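Long-range contacts in tyrosyl-tRNA synthetase (Archaeoglobus fulgidus, PDB 2CYB), which catalyses the ATP-dependent attachment of tyrosine to tRNA(Tyr), activating the amino acid as tyrosyl-AMP before its transfer: residues 77-82 with 145-150; 39-44 with 84-89. All coordinates share one frame; numbering follows the deposited sequence.

Interaction 1. Residues 77-82 with 145-150; sequences LNEKGT and SRRKED
E79 lies across the side chains of R146 and R147, meeting each at about a right angle. Its OE2 takes both salt bridges. NH1 of R146 reaches OE2 of E79 at 3.1 Å, and NE of R147 reaches the same oxygen at 3.0 Å. Both bonds are bent and weak. The carboxylate plane is turned 65° from the R146 guanidinium and 46° from that of R147. R146 sends CG anti to its backbone N (chi1 170°) and runs extended to NE, which lays CD against CB of E79 at 3.6 Å. CG and CD of R147 pass close to OE2 of E79 as well. A leucine in place of R147 would probably leave the E79 carboxylate leaning on R146 alone across this contact, with one of its two salt bridges gone. K80 turns back over its own loop, where NZ donates to N78 O at 3.0 Å. The Q155 amide adds a weak bond to OE2 of E79. E79 has positive phi and is the C-prime residue of the Schellman motif that ends helix 72-77. Its salt-bridge network joins that helix end to the loop before helix 154-168, beside the tyrosine pocket.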
# COMPACT_ATOMS: atom_id res chain seq x y z
N LEU A 77 6.08 -5.65 -7.23
CA LEU A 77 6.00 -5.25 -5.83
C LEU A 77 7.00 -5.99 -4.95
O LEU A 77 7.43 -5.49 -3.92
CB LEU A 77 4.61 -5.52 -5.28
CG LEU A 77 3.42 -4.79 -5.89
CD1 LEU A 77 2.15 -5.32 -5.22
CD2 LEU A 77 3.57 -3.28 -5.68
N ASN A 78 7.33 -7.21 -5.37
CA ASN A 78 8.25 -8.05 -4.60
C ASN A 78 9.68 -7.95 -5.13
O ASN A 78 10.47 -8.89 -5.00
CB ASN A 78 7.76 -9.51 -4.64
CG ASN A 78 8.16 -10.30 -3.39
OD1 ASN A 78 7.91 -11.51 -3.29
ND2 ASN A 78 8.80 -9.63 -2.44
N GLU A 79 9.98 -6.81 -5.75
CA GLU A 79 11.31 -6.49 -6.27
C GLU A 79 11.93 -7.49 -7.25
O GLU A 79 13.12 -7.81 -7.15
CB GLU A 79 12.26 -6.28 -5.09
CG GLU A 79 11.62 -5.54 -3.92
CD GLU A 79 12.58 -5.35 -2.75
OE1 GLU A 79 13.45 -4.45 -2.82
OE2 GLU A 79 12.48 -6.11 -1.76
N LYS A 80 11.15 -7.97 -8.21
CA LYS A 80 11.66 -8.93 -9.19
C LYS A 80 12.11 -8.29 -10.50
O LYS A 80 12.32 -8.98 -11.50
CB LYS A 80 10.61 -10.00 -9.47
CG LYS A 80 10.20 -10.80 -8.25
CD LYS A 80 11.40 -11.51 -7.64
CE LYS A 80 10.98 -12.50 -6.55
NZ LYS A 80 10.37 -11.84 -5.37
N GLY A 81 12.25 -6.97 -10.50
CA GLY A 81 12.69 -6.29 -11.71
C GLY A 81 11.79 -5.18 -12.22
O GLY A 81 10.86 -4.74 -11.54
N THR A 82 12.09 -4.71 -13.42
CA THR A 82 11.31 -3.65 -14.03
C THR A 82 10.08 -4.26 -14.68
O THR A 82 10.02 -5.48 -14.90
CB THR A 82 12.12 -2.93 -15.11
OG1 THR A 82 12.38 -3.84 -16.19
CG2 THR A 82 13.44 -2.43 -14.54
N SER A 145 7.68 -12.47 1.18
CA SER A 145 8.42 -11.27 0.84
C SER A 145 9.91 -11.51 0.57
O SER A 145 10.56 -12.31 1.25
CB SER A 145 8.28 -10.25 1.97
OG SER A 145 9.02 -9.07 1.69
N ARG A 146 10.43 -10.84 -0.45
CA ARG A 146 11.84 -10.94 -0.77
C ARG A 146 12.60 -10.34 0.42
O ARG A 146 13.76 -10.68 0.67
CB ARG A 146 12.14 -10.15 -2.05
CG ARG A 146 13.62 -9.98 -2.35
CD ARG A 146 13.82 -9.23 -3.66
NE ARG A 146 15.21 -8.82 -3.88
CZ ARG A 146 15.86 -7.93 -3.13
NH1 ARG A 146 15.25 -7.35 -2.11
NH2 ARG A 146 17.12 -7.62 -3.42
N ARG A 147 11.94 -9.45 1.15
CA ARG A 147 12.54 -8.81 2.32
C ARG A 147 11.81 -9.16 3.61
O ARG A 147 10.74 -8.62 3.89
CB ARG A 147 12.55 -7.29 2.16
CG ARG A 147 13.38 -6.79 0.99
CD ARG A 147 13.71 -5.32 1.15
NE ARG A 147 14.54 -4.84 0.05
CZ ARG A 147 15.29 -3.75 0.09
NH1 ARG A 147 15.33 -3.01 1.20
NH2 ARG A 147 16.01 -3.39 -0.97
N LYS A 148 12.40 -10.04 4.41
CA LYS A 148 11.78 -10.44 5.67
C LYS A 148 11.87 -9.29 6.66
O LYS A 148 10.91 -9.00 7.39
CB LYS A 148 12.48 -11.68 6.23
CG LYS A 148 11.73 -12.35 7.37
CD LYS A 148 12.53 -13.52 7.95
CE LYS A 148 11.72 -14.30 8.97
NZ LYS A 148 11.22 -13.43 10.07
N GLU A 149 13.02 -8.64 6.69
CA GLU A 149 13.23 -7.52 7.60
C GLU A 149 13.26 -6.23 6.78
O GLU A 149 13.68 -6.25 5.62
CB GLU A 149 14.56 -7.70 8.34
CG GLU A 149 14.59 -7.11 9.75
CD GLU A 149 13.77 -7.92 10.74
OE1 GLU A 149 14.09 -9.12 10.94
OE2 GLU A 149 12.82 -7.37 11.33
N ASP A 150 12.80 -5.13 7.37
CA ASP A 150 12.78 -3.83 6.69
C ASP A 150 12.22 -3.91 5.26
O ASP A 150 12.88 -3.57 4.29
CB ASP A 150 14.20 -3.26 6.66
CG ASP A 150 14.78 -3.11 8.06
OD1 ASP A 150 15.99 -2.80 8.17
OD2 ASP A 150 14.03 -3.30 9.04

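Interaction 2. Residues 39-44 with 84-89; sequences YEPSGE and EEIAEV
P41 and V89 meet through aliphatic carbons, with CB of P41 3.8 Å from CG1 of V89. Both side chains leave the backbone toward the facing segment. The V89 branch that does the touching is CG1, which stands anti to the backbone N (chi1 178°). It lies over the S42-G43 backbone, though its exact spacing there is doubtful. I86, one helical turn earlier, supplies the second apolar contact. Its CG2 lies 3.9 Å from CG of P41, and the two side chains run at a slant to each other. CB of P41 also rests 3.9 Å from the carbonyl O of I86. The proline ring is thus packed against both side chain and backbone of helix 83-99.

P41, S42, G43 and E44 open the HIGH region, one of the two signature motifs of class I aminoacyl-tRNA synthetases. Here it follows strand 34-39 of the Rossmann-fold sheet and leads into helix 47-61. In this family the motif belongs to the ATP site.

Beyond the apolar contacts, the loop is held by polar bonds. OG of S42 donates to O of E44 at 3.0 Å, approaching from above the carbonyl plane. This bond spans G43 and links S42 to E44 within the loop. N93, one turn further along helix 83-99 than V89, donates its ND2 to the S42 carbonyl. A90 and N93 of that helix also touch P41, while A75 of helix 72-77 packs on the same ring. D72 and Y76 of helix 72-77 touch I86. V89 N bonds to E85 O within helix 83-99. Further out, the E44 carboxylate is bonded to Y222 and S224, and E40 accepts a bond from the hydroxyl of Y158, a tyrosine-binding residue.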
# COMPACT_ATOMS: atom_id res chain seq x y z
N TYR A 39 1.43 -16.95 -9.97
CA TYR A 39 2.89 -17.04 -9.99
C TYR A 39 3.55 -15.71 -10.32
O TYR A 39 3.15 -15.04 -11.28
CB TYR A 39 3.36 -18.04 -11.05
CG TYR A 39 2.86 -19.45 -10.91
CD1 TYR A 39 1.72 -19.88 -11.60
CD2 TYR A 39 3.54 -20.38 -10.12
CE1 TYR A 39 1.28 -21.20 -11.52
CE2 TYR A 39 3.11 -21.71 -10.04
CZ TYR A 39 1.98 -22.11 -10.74
OH TYR A 39 1.53 -23.41 -10.68
N GLU A 40 4.55 -15.32 -9.55
CA GLU A 40 5.30 -14.11 -9.87
C GLU A 40 6.16 -14.58 -11.04
O GLU A 40 6.87 -15.58 -10.91
CB GLU A 40 6.23 -13.69 -8.73
CG GLU A 40 5.55 -13.30 -7.44
CD GLU A 40 6.55 -12.81 -6.41
OE1 GLU A 40 6.22 -12.82 -5.21
OE2 GLU A 40 7.67 -12.42 -6.80
N PRO A 41 6.12 -13.90 -12.19
CA PRO A 41 6.96 -14.36 -13.30
C PRO A 41 8.41 -14.59 -12.87
O PRO A 41 9.03 -13.70 -12.27
CB PRO A 41 6.81 -13.24 -14.33
CG PRO A 41 5.40 -12.78 -14.09
CD PRO A 41 5.32 -12.72 -12.58
N SER A 42 8.93 -15.78 -13.15
CA SER A 42 10.30 -16.13 -12.77
C SER A 42 11.11 -16.62 -13.96
O SER A 42 10.64 -17.43 -14.75
CB SER A 42 10.29 -17.21 -11.69
OG SER A 42 11.60 -17.67 -11.41
N GLY A 43 12.33 -16.11 -14.08
CA GLY A 43 13.19 -16.52 -15.18
C GLY A 43 13.43 -18.01 -15.16
O GLY A 43 13.68 -18.63 -16.19
N GLU A 44 13.36 -18.60 -13.97
CA GLU A 44 13.58 -20.03 -13.83
C GLU A 44 12.38 -20.77 -13.29
O GLU A 44 11.97 -20.53 -12.15
CB GLU A 44 14.77 -20.32 -12.91
CG GLU A 44 16.10 -19.78 -13.39
CD GLU A 44 17.25 -20.61 -12.87
OE1 GLU A 44 17.45 -21.73 -13.39
OE2 GLU A 44 17.95 -20.15 -11.95
N GLU A 84 9.22 -4.00 -17.67
CA GLU A 84 9.62 -4.57 -18.95
C GLU A 84 10.20 -5.97 -18.80
O GLU A 84 9.81 -6.89 -19.52
CB GLU A 84 10.66 -3.68 -19.64
CG GLU A 84 10.09 -2.47 -20.35
CD GLU A 84 11.06 -1.88 -21.36
OE1 GLU A 84 10.72 -0.84 -21.98
OE2 GLU A 84 12.15 -2.45 -21.55
N GLU A 85 11.13 -6.12 -17.86
CA GLU A 85 11.75 -7.41 -17.63
C GLU A 85 10.70 -8.44 -17.21
O GLU A 85 10.71 -9.58 -17.68
CB GLU A 85 12.81 -7.29 -16.54
CG GLU A 85 13.87 -6.24 -16.85
CD GLU A 85 14.86 -6.06 -15.72
OE1 GLU A 85 14.42 -5.94 -14.56
OE2 GLU A 85 16.07 -6.02 -16.00
N ILE A 86 9.79 -8.03 -16.34
CA ILE A 86 8.74 -8.92 -15.86
C ILE A 86 7.77 -9.33 -16.97
O ILE A 86 7.29 -10.46 -17.00
CB ILE A 86 7.97 -8.26 -14.69
CG1 ILE A 86 8.91 -8.12 -13.49
CG2 ILE A 86 6.74 -9.10 -14.33
CD1 ILE A 86 8.36 -7.26 -12.37
N ALA A 87 7.49 -8.40 -17.89
CA ALA A 87 6.58 -8.69 -18.99
C ALA A 87 7.15 -9.82 -19.86
O ALA A 87 6.41 -10.70 -20.30
CB ALA A 87 6.37 -7.44 -19.84
N GLU A 88 8.46 -9.78 -20.09
CA GLU A 88 9.15 -10.78 -20.90
C GLU A 88 9.17 -12.15 -20.22
O GLU A 88 8.96 -13.17 -20.86
CB GLU A 88 10.58 -10.33 -21.20
CG GLU A 88 10.71 -9.37 -22.37
CD GLU A 88 10.45 -10.04 -23.71
OE1 GLU A 88 9.33 -10.56 -23.93
OE2 GLU A 88 11.36 -10.04 -24.56
N VAL A 89 9.45 -12.16 -18.92
CA VAL A 89 9.48 -13.42 -18.19
C VAL A 89 8.08 -14.02 -18.15
O VAL A 89 7.90 -15.24 -18.20
CB VAL A 89 9.98 -13.22 -16.74
CG1 VAL A 89 9.96 -14.55 -16.00
CG2 VAL A 89 11.38 -12.65 -16.75

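The centres of interactions 1 and 2 lie about 14 Å apart, on the same side of the chain's centre. Their segments alternate along the chain: 39-44, 77-82, 84-89, then 145-150. All four belong to the class I catalytic Rossmann-fold part of the chain. The loop 77-82 joins helix 72-77 to helix 83-99, and so leads directly from interaction 1 into the helix of interaction 2. The two contacts also touch. K80 NZ forms a salt bridge with E40 OE2 at 3.1 Å, and G81 O packs on I86 CD1. Together they connect the start of the HIGH region with the loop preceding helix 154-168, which carries tyrosine-binding residues Y158, Q162 and D165.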